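Local coordinates for protein NADH dehydrogenase, putative (Plasmodium falciparum, PDB 5JWC) that probably oxidises NADH and passes the electrons through its bound FAD to ubiquinone as a type II NADH dehydrogenase, and binds the quinolone inhibitor RYL-552, at residues A[82-87]-A[498-503]; A[346-351]-A[415-420]; A[146-151]-A[267-272]; A[49-54]-A[438-443]. All blocks are in the same frame, centred on the assembly; numbering follows the deposited sequence.

Contact 1 (A[82-87]-A[498-503]); sequences CTESIR and SWKSRF. With TRT (fragment of triton X-100), chain H; TRT (fragment of triton X-100), chain T.
The carboxylate of Glu84 meets the first turn of helix 499-515, where one oxygen is shared by two hydroxyls. Ser498 OG gives a hydrogen bond to Glu84 OE1 (2.7 Å) from the syn side, close to the carboxylate plane, whereas Ser501 OG donates to the same OE1 (2.6 Å) from well above it. Ser498 is also the N-cap: its OG accepts from Ser501 N at 3.2 Å, nearly straight (165°). The negative charge beside a helix N-terminus probably suits the helix dipole.

The Glu84 carboxylate and Ser501 form the buried, tightly bonded part. Lys500, partly exposed, curls back through bends at chi2 and chi3 to bring NZ onto Thr83 O (2.8 Å), with a longer, weak salt bridge to Glu84 OE2; Asn80 O is a further acceptor, and water 1 bridges NZ to Thr83 OG1, itself bonded to Val79 O. Away from the strand the helix faces detergent: Arg502 NH2 donates to ether oxygens O18 (2.8 Å) and O21 of one Triton fragment, and Trp499 CE3 lies 3.4 Å from C12 of the second.

Strand 83-85 pairs with strand 62-64, Phe41 of helix 38-46 packs on Glu84, and Tyr515 of the second subunit packs against Lys500 and Phe503.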
# COMPACT_ATOMS: atom_id res chain seq x y z
N CYS A 82 -1.12 11.77 0.68
CA CYS A 82 -1.24 12.03 2.11
C CYS A 82 0.06 11.98 2.91
O CYS A 82 0.04 12.10 4.14
CB CYS A 82 -2.20 11.01 2.74
SG CYS A 82 -3.83 10.99 2.08
N THR A 83 1.19 11.76 2.24
CA THR A 83 2.47 11.65 2.96
C THR A 83 3.57 12.45 2.29
O THR A 83 3.49 12.79 1.10
CB THR A 83 2.97 10.19 3.06
OG1 THR A 83 2.92 9.60 1.77
CG2 THR A 83 2.11 9.35 4.00
N GLU A 84 4.60 12.76 3.08
CA GLU A 84 5.87 13.27 2.56
C GLU A 84 7.00 12.55 3.28
O GLU A 84 6.98 12.44 4.51
CB GLU A 84 6.02 14.78 2.78
CG GLU A 84 4.89 15.65 2.26
CD GLU A 84 4.90 15.77 0.74
OE1 GLU A 84 4.04 16.49 0.19
OE2 GLU A 84 5.77 15.15 0.10
N SER A 85 7.98 12.05 2.54
CA SER A 85 9.16 11.46 3.17
C SER A 85 10.08 12.55 3.73
O SER A 85 10.47 13.45 3.00
CB SER A 85 9.93 10.60 2.17
OG SER A 85 9.25 9.38 1.92
N ILE A 86 10.43 12.45 5.00
CA ILE A 86 11.25 13.47 5.63
C ILE A 86 12.58 13.70 4.89
O ILE A 86 12.97 14.84 4.65
CB ILE A 86 11.56 13.11 7.07
CG1 ILE A 86 10.26 12.98 7.87
CG2 ILE A 86 12.44 14.20 7.70
CD1 ILE A 86 9.39 14.22 7.85
N ARG A 87 13.24 12.61 4.49
CA ARG A 87 14.57 12.77 3.87
C ARG A 87 14.56 13.56 2.58
O ARG A 87 15.59 14.10 2.18
CB ARG A 87 15.23 11.40 3.65
CG ARG A 87 15.57 10.74 4.95
CD ARG A 87 16.49 9.55 4.81
NE ARG A 87 16.75 8.98 6.13
CZ ARG A 87 17.63 9.47 7.00
NH1 ARG A 87 18.35 10.56 6.71
NH2 ARG A 87 17.80 8.88 8.17
N SER A 498 4.02 19.80 -1.31
CA SER A 498 4.96 19.55 -2.40
C SER A 498 4.22 19.41 -3.73
O SER A 498 3.03 19.09 -3.74
CB SER A 498 5.79 18.30 -2.15
OG SER A 498 4.99 17.14 -2.27
N TRP A 499 4.93 19.65 -4.82
CA TRP A 499 4.37 19.43 -6.15
C TRP A 499 4.08 17.96 -6.42
O TRP A 499 3.13 17.64 -7.12
CB TRP A 499 5.32 19.99 -7.22
CG TRP A 499 5.37 21.49 -7.18
CD1 TRP A 499 6.40 22.27 -6.74
CD2 TRP A 499 4.31 22.38 -7.55
NE1 TRP A 499 6.04 23.60 -6.83
CE2 TRP A 499 4.77 23.69 -7.33
CE3 TRP A 499 3.02 22.19 -8.06
CZ2 TRP A 499 3.99 24.81 -7.60
CZ3 TRP A 499 2.24 23.31 -8.33
CH2 TRP A 499 2.73 24.60 -8.09
N LYS A 500 4.90 17.06 -5.87
CA LYS A 500 4.64 15.62 -5.96
C LYS A 500 3.22 15.30 -5.43
O LYS A 500 2.44 14.62 -6.09
CB LYS A 500 5.70 14.83 -5.16
CG LYS A 500 5.54 13.30 -5.20
CD LYS A 500 4.64 12.78 -4.06
CE LYS A 500 5.21 13.13 -2.68
NZ LYS A 500 4.24 12.77 -1.58
N SER A 501 2.91 15.78 -4.24
CA SER A 501 1.60 15.50 -3.65
C SER A 501 0.47 16.12 -4.47
O SER A 501 -0.60 15.53 -4.59
CB SER A 501 1.56 16.00 -2.21
OG SER A 501 2.45 15.24 -1.42
N ARG A 502 0.71 17.30 -5.02
CA ARG A 502 -0.29 17.97 -5.84
C ARG A 502 -0.53 17.20 -7.13
O ARG A 502 -1.67 17.10 -7.60
CB ARG A 502 0.16 19.41 -6.16
CG ARG A 502 0.15 20.31 -4.95
CD ARG A 502 0.68 21.71 -5.25
NE ARG A 502 0.76 22.49 -4.01
CZ ARG A 502 1.53 23.56 -3.82
NH1 ARG A 502 2.30 24.02 -4.80
NH2 ARG A 502 1.51 24.18 -2.65
N PHE A 503 0.55 16.68 -7.69
CA PHE A 503 0.48 15.81 -8.86
C PHE A 503 -0.45 14.63 -8.56
O PHE A 503 -1.43 14.38 -9.26
CB PHE A 503 1.90 15.32 -9.23
CG PHE A 503 1.92 14.31 -10.35
CD1 PHE A 503 1.88 14.72 -11.66
CD2 PHE A 503 1.96 12.95 -10.07
CE1 PHE A 503 1.90 13.78 -12.70
CE2 PHE A 503 1.98 12.01 -11.10
CZ PHE A 503 1.95 12.44 -12.41
C25 TRT H . 7.95 23.92 -3.63
O24 TRT H . 6.71 24.49 -3.30
C23 TRT H . 5.74 23.57 -2.78
C22 TRT H . 5.08 24.20 -1.57
O21 TRT H . 4.18 25.29 -1.98
C20 TRT H . 3.63 25.99 -0.88
C19 TRT H . 2.93 27.28 -1.35
O18 TRT H . 1.91 26.95 -2.33
C17 TRT H . 0.90 27.94 -2.50
C16 TRT H . 0.42 27.94 -3.99
O15 TRT H . 0.22 26.55 -4.37
C12 TRT H . -0.38 26.31 -5.66
C13 TRT H . -0.45 27.36 -6.62
C14 TRT H . -1.03 27.11 -7.86
C11 TRT H . -0.88 25.05 -5.97
C10 TRT H . -1.46 24.80 -7.23
C9 TRT H . -1.52 25.84 -8.17
C6 TRT H . -2.17 25.59 -9.53
C8 TRT H . -1.13 25.81 -10.63
C7 TRT H . -2.64 24.13 -9.59
C5 TRT H . -3.36 26.60 -9.80
C1 TRT H . -4.65 26.73 -8.87
C2 TRT H . -5.78 25.86 -9.44
C4 TRT H . -4.49 26.38 -7.39
C3 TRT H . -5.09 28.18 -8.92
O21 TRT T . 9.43 19.70 -8.48
C20 TRT T . 10.07 18.97 -9.52
C19 TRT T . 9.39 19.23 -10.87
O18 TRT T . 8.02 18.74 -10.86
C17 TRT T . 7.07 19.70 -10.43
C16 TRT T . 5.78 19.65 -11.32
O15 TRT T . 4.89 20.65 -10.76
C12 TRT T . 3.48 20.45 -10.99
C13 TRT T . 2.86 19.23 -10.61
C14 TRT T . 1.49 19.06 -10.82
C11 TRT T . 2.74 21.48 -11.57
C10 TRT T . 1.37 21.30 -11.79
C9 TRT T . 0.75 20.10 -11.39
C6 TRT T . -0.73 19.92 -11.70
C8 TRT T . -1.44 18.99 -10.69
C7 TRT T . -1.48 21.25 -11.77
C5 TRT T . -0.45 19.42 -13.17
C1 TRT T . -0.93 18.11 -13.91
C2 TRT T . -1.03 16.80 -13.10
C4 TRT T . -2.26 18.48 -14.55
C3 TRT T . 0.11 17.84 -14.99
O HOH W 1 4.62 10.01 -0.59

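Contact 2 (A[346-351]-A[415-420]); sequences IQPKLL and KNYKSP
The Tyr417 ring carries Pro348 over one face and has a backbone oxygen at its edge. Pro348 CG stands 4.0 Å from the centroid of the Tyr417 ring and 20° off its normal, a CH-pi contact displaced toward the rim, while the neighbouring Pro348 CD reaches Tyr417 CD2 at 3.6 Å. At the edge, near the ring plane, Ile346 O approaches Tyr417 CE2 at 3.5 Å. Tyr417 projects its ring with CG trans to the backbone N (chi1 175°), which carries the phenol across the chain at 346-348; its OH ends beside the branched part of Ile346, 3.6 Å from CB.

Ile346 has neighbours on more than one side. Its CG2 branch sits by the phenol oxygen, whereas the CG1 branch leads to Pro420: the Ile346 and Pro420 side chains cross at about a right angle, with Ile346 CD1 3.6 Å from Pro420 CD. Its amide makes the one hydrogen bond between the segments: Ile346 N donates to Ser419 OG at 2.6 Å and 172°, short and almost straight. The hydroxyl comes to the amide because Ser419 OG is trans to its own N.

The exit from strand 344-346 is thus joined to the chain leaving helix 403-416. Lys349 N is held by Glu325 and Leu351 N by Asp414, and Pro420 goes on to pack against helix 424-440.

In chemical terms, a single hydroxyl satisfies the strand-end amide, and the remaining adhesion comes from prolines, isoleucine and an aromatic face, with no charged pair between the segments.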
# COMPACT_ATOMS: atom_id res chain seq x y z
N ILE A 346 -0.57 27.14 25.80
CA ILE A 346 0.12 28.39 26.10
C ILE A 346 -0.42 29.03 27.39
O ILE A 346 -1.64 29.17 27.55
CB ILE A 346 -0.01 29.40 24.94
CG1 ILE A 346 0.58 28.81 23.64
CG2 ILE A 346 0.67 30.74 25.29
CD1 ILE A 346 0.56 29.78 22.48
N GLN A 347 0.47 29.39 28.31
CA GLN A 347 0.11 30.17 29.49
C GLN A 347 0.89 31.47 29.43
O GLN A 347 2.06 31.52 29.79
CB GLN A 347 0.41 29.41 30.78
CG GLN A 347 0.30 30.29 32.04
CD GLN A 347 -1.09 30.92 32.20
OE1 GLN A 347 -2.06 30.22 32.52
NE2 GLN A 347 -1.20 32.23 31.94
N PRO A 348 0.25 32.54 28.91
CA PRO A 348 1.00 33.76 28.61
C PRO A 348 1.35 34.54 29.86
O PRO A 348 0.78 34.30 30.92
CB PRO A 348 0.04 34.56 27.74
CG PRO A 348 -1.31 34.12 28.21
CD PRO A 348 -1.17 32.66 28.54
N LYS A 349 2.30 35.46 29.71
CA LYS A 349 2.64 36.42 30.74
C LYS A 349 1.36 37.15 31.17
O LYS A 349 0.60 37.61 30.32
CB LYS A 349 3.68 37.41 30.22
CG LYS A 349 4.10 38.46 31.25
CD LYS A 349 4.93 39.55 30.59
CE LYS A 349 6.30 39.03 30.18
NZ LYS A 349 7.10 40.08 29.50
N LEU A 350 1.15 37.26 32.48
CA LEU A 350 -0.10 37.79 33.02
C LEU A 350 -0.14 39.32 33.00
O LEU A 350 0.73 39.99 33.56
CB LEU A 350 -0.31 37.27 34.44
CG LEU A 350 -0.47 35.76 34.55
CD1 LEU A 350 -0.24 35.27 35.98
CD2 LEU A 350 -1.86 35.34 34.07
N LEU A 351 -1.17 39.85 32.36
CA LEU A 351 -1.43 41.28 32.31
C LEU A 351 -1.47 41.85 33.73
O LEU A 351 -0.87 42.89 34.01
CB LEU A 351 -2.77 41.54 31.63
CG LEU A 351 -2.81 41.41 30.11
CD1 LEU A 351 -4.24 41.47 29.62
CD2 LEU A 351 -1.99 42.49 29.47
N LYS A 415 -7.66 35.65 32.41
CA LYS A 415 -8.48 34.48 32.68
C LYS A 415 -9.21 33.99 31.42
O LYS A 415 -9.40 32.79 31.23
CB LYS A 415 -9.47 34.85 33.79
CG LYS A 415 -10.30 33.74 34.35
CD LYS A 415 -11.03 34.28 35.59
CE LYS A 415 -12.17 33.37 36.02
NZ LYS A 415 -13.26 33.38 35.01
N ASN A 416 -9.57 34.93 30.54
CA ASN A 416 -10.30 34.63 29.31
C ASN A 416 -9.46 34.00 28.18
O ASN A 416 -10.00 33.39 27.25
CB ASN A 416 -10.94 35.92 28.80
CG ASN A 416 -11.70 35.72 27.52
OD1 ASN A 416 -11.29 36.21 26.46
ND2 ASN A 416 -12.80 35.00 27.60
N TYR A 417 -8.14 34.14 28.27
CA TYR A 417 -7.25 33.68 27.18
C TYR A 417 -7.45 32.20 26.87
O TYR A 417 -7.43 31.36 27.76
CB TYR A 417 -5.78 33.92 27.53
CG TYR A 417 -4.85 33.34 26.48
CD1 TYR A 417 -4.65 34.00 25.27
CD2 TYR A 417 -4.19 32.14 26.69
CE1 TYR A 417 -3.80 33.47 24.29
CE2 TYR A 417 -3.33 31.60 25.72
CZ TYR A 417 -3.14 32.28 24.53
OH TYR A 417 -2.32 31.78 23.54
N LYS A 418 -7.65 31.89 25.60
CA LYS A 418 -7.72 30.49 25.18
C LYS A 418 -6.50 30.16 24.35
O LYS A 418 -6.12 30.89 23.42
CB LYS A 418 -9.03 30.20 24.44
CG LYS A 418 -10.25 30.39 25.37
CD LYS A 418 -11.58 30.48 24.65
CE LYS A 418 -12.69 30.79 25.67
NZ LYS A 418 -12.40 32.04 26.46
N SER A 419 -5.83 29.08 24.74
CA SER A 419 -4.68 28.57 24.02
C SER A 419 -5.09 28.20 22.58
O SER A 419 -6.26 27.91 22.33
CB SER A 419 -4.11 27.35 24.76
OG SER A 419 -2.79 27.05 24.37
N PRO A 420 -4.13 28.21 21.64
CA PRO A 420 -4.50 27.79 20.28
C PRO A 420 -5.14 26.39 20.29
O PRO A 420 -4.68 25.49 20.99
CB PRO A 420 -3.16 27.78 19.53
CG PRO A 420 -2.31 28.81 20.30
CD PRO A 420 -2.73 28.65 21.73

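Contact 3 (A[146-151]-A[267-272]); sequences NGVDKY and IDVDKH
A short helix with Gly147 at its N-cap position docks on the end of a beta-hairpin strand: helix 148-151 meets strand 264-269 where the latter runs into its turn at 270-272. Asn146 begins the junction with two hydrogen bonds. Its carbonyl O takes the amide of Val269 (2.9 Å), approached almost end-on to the C=O, and its side-chain ND2 donates to Asp268 OD1 at 2.8 Å and 164°. Asn146 CG is trans to its N, which places the amide beside the Asp268 carboxylate. The two groups run side by side with planes only 22° apart; the donor meets OD1 from the syn side, and OD1 lies almost in the amide plane. Water 2 joins Asn146 N to Ile267 O.

Gly147 then brings bare backbone against the strand, its CA 3.4 Å from Val269 O in a nearly straight CA-H...O contact. The strand carbonyl comes so close because Gly147 has no side chain, and its positive phi is one glycine readily adopts.

Tyr151 closes the far end. Lys271 CA stands 3.7 Å from its ring centroid and 12° off the normal, a CH-pi contact. The ring lies between the backbone of 270-271 on one face and the Lys150 side chain, through CG, on the other. Val269 CG1 packs on Tyr151 CB (3.8 Å).

Toward the interior, Val148 reaches Trp295 and Phe154 while Val269 touches Leu293, so the turn and hairpin meet beside strands 153-154 and 292-295 of the five-stranded parallel sheet. Strand 264-269 is itself an outer strand of the three-stranded antiparallel sheet, pairing with 273-278.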
# COMPACT_ATOMS: atom_id res chain seq x y z
N ASN A 146 -14.57 0.32 28.35
CA ASN A 146 -14.26 -1.09 28.20
C ASN A 146 -14.42 -1.53 26.75
O ASN A 146 -15.48 -1.32 26.15
CB ASN A 146 -15.14 -1.93 29.12
CG ASN A 146 -14.93 -3.41 28.94
OD1 ASN A 146 -13.84 -3.93 29.18
ND2 ASN A 146 -15.99 -4.11 28.52
N GLY A 147 -13.37 -2.12 26.19
CA GLY A 147 -13.45 -2.75 24.88
C GLY A 147 -13.09 -1.93 23.64
O GLY A 147 -12.93 -2.50 22.56
N VAL A 148 -12.98 -0.61 23.75
CA VAL A 148 -12.66 0.15 22.54
C VAL A 148 -11.21 -0.09 22.08
O VAL A 148 -10.97 -0.20 20.88
CB VAL A 148 -13.00 1.69 22.67
CG1 VAL A 148 -13.62 2.06 23.98
CG2 VAL A 148 -11.91 2.61 22.15
N ASP A 149 -10.25 -0.18 22.99
CA ASP A 149 -8.88 -0.41 22.51
C ASP A 149 -8.76 -1.83 21.92
O ASP A 149 -8.01 -2.05 20.96
CB ASP A 149 -7.86 -0.20 23.64
CG ASP A 149 -6.62 0.56 23.17
OD1 ASP A 149 -6.20 0.37 22.00
OD2 ASP A 149 -6.10 1.38 23.95
N LYS A 150 -9.54 -2.76 22.45
CA LYS A 150 -9.55 -4.12 21.93
C LYS A 150 -10.23 -4.24 20.58
O LYS A 150 -9.72 -4.93 19.69
CB LYS A 150 -10.23 -5.06 22.94
CG LYS A 150 -9.92 -6.54 22.72
CD LYS A 150 -10.56 -7.41 23.81
CE LYS A 150 -10.05 -8.85 23.76
NZ LYS A 150 -10.01 -9.42 22.38
N TYR A 151 -11.37 -3.59 20.40
CA TYR A 151 -12.23 -3.89 19.27
C TYR A 151 -12.42 -2.78 18.24
O TYR A 151 -12.79 -3.05 17.10
CB TYR A 151 -13.62 -4.33 19.76
CG TYR A 151 -13.60 -5.60 20.59
CD1 TYR A 151 -13.20 -6.81 20.04
CD2 TYR A 151 -14.00 -5.60 21.92
CE1 TYR A 151 -13.18 -7.98 20.80
CE2 TYR A 151 -14.00 -6.76 22.68
CZ TYR A 151 -13.59 -7.94 22.12
OH TYR A 151 -13.59 -9.09 22.88
N ILE A 267 -20.77 3.47 25.87
CA ILE A 267 -20.41 3.18 27.25
C ILE A 267 -19.74 1.83 27.41
O ILE A 267 -19.14 1.55 28.44
CB ILE A 267 -21.63 3.24 28.17
CG1 ILE A 267 -22.73 2.33 27.62
CG2 ILE A 267 -22.13 4.67 28.27
CD1 ILE A 267 -23.97 2.27 28.50
N ASP A 268 -19.82 1.00 26.38
CA ASP A 268 -19.19 -0.31 26.43
C ASP A 268 -19.06 -0.90 25.04
O ASP A 268 -19.93 -0.72 24.19
CB ASP A 268 -19.99 -1.26 27.32
CG ASP A 268 -19.25 -2.55 27.59
OD1 ASP A 268 -18.28 -2.49 28.38
OD2 ASP A 268 -19.61 -3.60 27.02
N VAL A 269 -17.98 -1.62 24.80
CA VAL A 269 -17.78 -2.28 23.52
C VAL A 269 -17.45 -3.75 23.71
O VAL A 269 -16.52 -4.09 24.44
CB VAL A 269 -16.66 -1.60 22.69
CG1 VAL A 269 -16.47 -2.33 21.35
CG2 VAL A 269 -16.98 -0.12 22.46
N ASP A 270 -18.22 -4.62 23.06
CA ASP A 270 -17.97 -6.05 23.05
C ASP A 270 -17.55 -6.47 21.63
O ASP A 270 -17.48 -5.62 20.74
CB ASP A 270 -19.22 -6.83 23.49
CG ASP A 270 -18.90 -8.06 24.32
OD1 ASP A 270 -17.72 -8.48 24.37
OD2 ASP A 270 -19.85 -8.62 24.95
N LYS A 271 -17.31 -7.75 21.42
CA LYS A 271 -16.80 -8.21 20.13
C LYS A 271 -17.81 -8.01 18.99
O LYS A 271 -17.43 -7.59 17.90
CB LYS A 271 -16.38 -9.68 20.19
CG LYS A 271 -15.66 -10.14 18.93
CD LYS A 271 -15.07 -11.52 19.09
CE LYS A 271 -14.34 -11.95 17.82
NZ LYS A 271 -13.81 -13.33 17.93
N HIS A 272 -19.08 -8.31 19.24
CA HIS A 272 -20.09 -8.22 18.18
C HIS A 272 -21.15 -7.13 18.39
O HIS A 272 -21.98 -6.90 17.52
CB HIS A 272 -20.79 -9.57 18.01
CG HIS A 272 -19.87 -10.68 17.63
ND1 HIS A 272 -19.22 -10.72 16.41
CD2 HIS A 272 -19.44 -11.77 18.32
CE1 HIS A 272 -18.45 -11.79 16.36
NE2 HIS A 272 -18.56 -12.44 17.50
O HOH W 2 -16.89 0.74 29.82

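Contact 4 (A[49-54]-A[438-443]); sequences FKKYDV and FNNFIH
Lys51 and Tyr52, where the chain leads into strand 53-57, donate to successive carbonyls at the C-terminal end of helix 424-440. Lys51 NZ gives a hydrogen bond to Asn439 O (2.7 Å), and Tyr52 OH gives one to Phe438 O, also 2.7 Å. Neither donor lies flat with its carbonyl: they are tilted 26° and 31° from the respective planes. Lys51 spans the gap as an extended chain beyond CG, and its CD and CE also run alongside Asn439 O.

Around these bonds the packing is aromatic. The edge of Phe438 points at the face of Tyr52 in a T-shaped pair, centroids 5.6 Å apart and planes at 79°, with Phe438 CD1 3.8 Å from Tyr52 CZ. Phe438 thus serves twice, its O taking the Tyr52 hydroxyl at the edge of the tyrosine ring and its own ring edge meeting the Tyr52 face. Ile442, just beyond the helix, brings CB to 3.7 Å from Tyr52 OH and lays CD1 over the centre of one face of the Phe438 ring.

Neighbouring residues extend the joint. Asn439 ties its side chain to the backbone at Asn46 and Asp48, and Phe438 meets Tyr131 and Tyr338 edge-to-face. Ile31 of strand 30-34 touches both Tyr52 and Phe438.

The chemistry implies that carbonyls at a helix C-terminus, which carry the negative end of its dipole, are met here by a lysine ammonium and a phenol. The positive charge probably suits that end, while the phenol serves both as a donor and as part of an aromatic cluster.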
# COMPACT_ATOMS: atom_id res chain seq x y z
N PHE A 49 19.17 25.84 7.63
CA PHE A 49 20.19 24.81 7.83
C PHE A 49 21.61 25.39 7.83
O PHE A 49 22.53 24.76 8.32
CB PHE A 49 20.08 23.72 6.76
CG PHE A 49 18.86 22.85 6.91
CD1 PHE A 49 18.26 22.66 8.14
CD2 PHE A 49 18.31 22.21 5.80
CE1 PHE A 49 17.13 21.85 8.27
CE2 PHE A 49 17.18 21.40 5.92
CZ PHE A 49 16.60 21.23 7.15
N LYS A 50 21.78 26.58 7.26
CA LYS A 50 23.09 27.23 7.31
C LYS A 50 23.38 27.74 8.73
O LYS A 50 24.51 27.62 9.21
CB LYS A 50 23.15 28.39 6.32
CG LYS A 50 24.54 29.03 6.17
CD LYS A 50 24.56 30.00 4.99
CE LYS A 50 25.97 30.50 4.68
NZ LYS A 50 26.01 31.21 3.36
N LYS A 51 22.36 28.27 9.40
CA LYS A 51 22.55 28.87 10.73
C LYS A 51 22.61 27.85 11.84
O LYS A 51 23.28 28.06 12.85
CB LYS A 51 21.43 29.89 11.01
CG LYS A 51 21.33 30.96 9.93
CD LYS A 51 20.41 32.13 10.31
CE LYS A 51 20.47 33.22 9.25
NZ LYS A 51 19.30 34.17 9.30
N TYR A 52 21.92 26.72 11.66
CA TYR A 52 21.86 25.74 12.73
C TYR A 52 22.16 24.34 12.23
O TYR A 52 22.08 24.05 11.04
CB TYR A 52 20.47 25.76 13.40
CG TYR A 52 20.10 27.09 14.06
CD1 TYR A 52 20.45 27.35 15.38
CD2 TYR A 52 19.40 28.07 13.37
CE1 TYR A 52 20.10 28.56 16.00
CE2 TYR A 52 19.05 29.28 13.98
CZ TYR A 52 19.41 29.51 15.29
OH TYR A 52 19.07 30.70 15.90
N ASP A 53 22.54 23.48 13.16
CA ASP A 53 22.67 22.06 12.90
C ASP A 53 21.41 21.36 13.40
O ASP A 53 21.22 21.17 14.60
CB ASP A 53 23.90 21.47 13.57
CG ASP A 53 24.05 19.99 13.31
OD1 ASP A 53 24.09 19.59 12.12
OD2 ASP A 53 24.11 19.22 14.30
N VAL A 54 20.55 20.97 12.46
CA VAL A 54 19.21 20.51 12.78
C VAL A 54 19.06 19.01 12.61
O VAL A 54 19.35 18.47 11.53
CB VAL A 54 18.17 21.21 11.90
CG1 VAL A 54 16.74 20.72 12.24
CG2 VAL A 54 18.30 22.73 12.01
N PHE A 438 14.01 31.64 15.31
CA PHE A 438 15.38 31.12 15.28
C PHE A 438 16.20 31.70 14.13
O PHE A 438 17.37 32.05 14.32
CB PHE A 438 15.38 29.60 15.20
CG PHE A 438 15.24 28.93 16.53
CD1 PHE A 438 16.36 28.63 17.29
CD2 PHE A 438 14.00 28.62 17.04
CE1 PHE A 438 16.24 28.01 18.52
CE2 PHE A 438 13.86 28.01 18.28
CZ PHE A 438 14.98 27.70 19.02
N ASN A 439 15.59 31.84 12.96
CA ASN A 439 16.31 32.38 11.80
C ASN A 439 16.68 33.85 11.92
O ASN A 439 17.75 34.26 11.45
CB ASN A 439 15.50 32.21 10.51
CG ASN A 439 15.33 30.73 10.09
OD1 ASN A 439 16.04 29.86 10.57
ND2 ASN A 439 14.39 30.48 9.18
N ASN A 440 15.80 34.66 12.50
CA ASN A 440 15.91 36.11 12.36
C ASN A 440 15.91 36.94 13.65
O ASN A 440 15.95 38.16 13.60
CB ASN A 440 14.78 36.60 11.47
CG ASN A 440 14.92 36.13 10.04
OD1 ASN A 440 16.02 36.18 9.46
ND2 ASN A 440 13.83 35.65 9.47
N PHE A 441 15.85 36.28 14.79
CA PHE A 441 15.81 36.98 16.06
C PHE A 441 16.88 36.44 17.00
O PHE A 441 17.70 37.21 17.52
CB PHE A 441 14.42 36.87 16.70
CG PHE A 441 13.35 37.69 16.00
CD1 PHE A 441 12.95 38.91 16.51
CD2 PHE A 441 12.74 37.23 14.84
CE1 PHE A 441 11.96 39.66 15.87
CE2 PHE A 441 11.76 37.98 14.20
CZ PHE A 441 11.37 39.19 14.72
N ILE A 442 16.89 35.12 17.22
CA ILE A 442 17.88 34.53 18.12
C ILE A 442 19.33 34.72 17.61
O ILE A 442 19.63 34.47 16.44
CB ILE A 442 17.58 33.04 18.35
CG1 ILE A 442 16.23 32.89 19.06
CG2 ILE A 442 18.66 32.40 19.20
CD1 ILE A 442 15.83 31.47 19.32
N HIS A 443 20.21 35.19 18.50
CA HIS A 443 21.61 35.55 18.20
C HIS A 443 21.74 36.58 17.08
O HIS A 443 22.56 36.41 16.16
CB HIS A 443 22.43 34.30 17.90
CG HIS A 443 22.73 33.48 19.10
ND1 HIS A 443 23.29 34.02 20.25
CD2 HIS A 443 22.51 32.17 19.38
CE1 HIS A 443 23.42 33.07 21.17
NE2 HIS A 443 22.95 31.94 20.66

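Contacts 1 and 2 are mostly buried; contacts 3 and 4 are only partly so and lie farther from the chain's centre. Contacts 1 and 4 treat opposite ends of helices: an acid meets an N-terminus in the first, a lysine and a phenol meet a C-terminus in the other. Contact 2 relies on proline, isoleucine and tyrosine, and contact 3 on backbone and amide bonds with a ring laid over a turn. Helices 403-416 and 424-440 are consecutive, which relates contacts 2 and 4, although their nearest atoms are about 14 Å apart. Contacts 2 and 3 are nested within the chain closed by contact 1, whereas the segments of contacts 1 and 4 alternate.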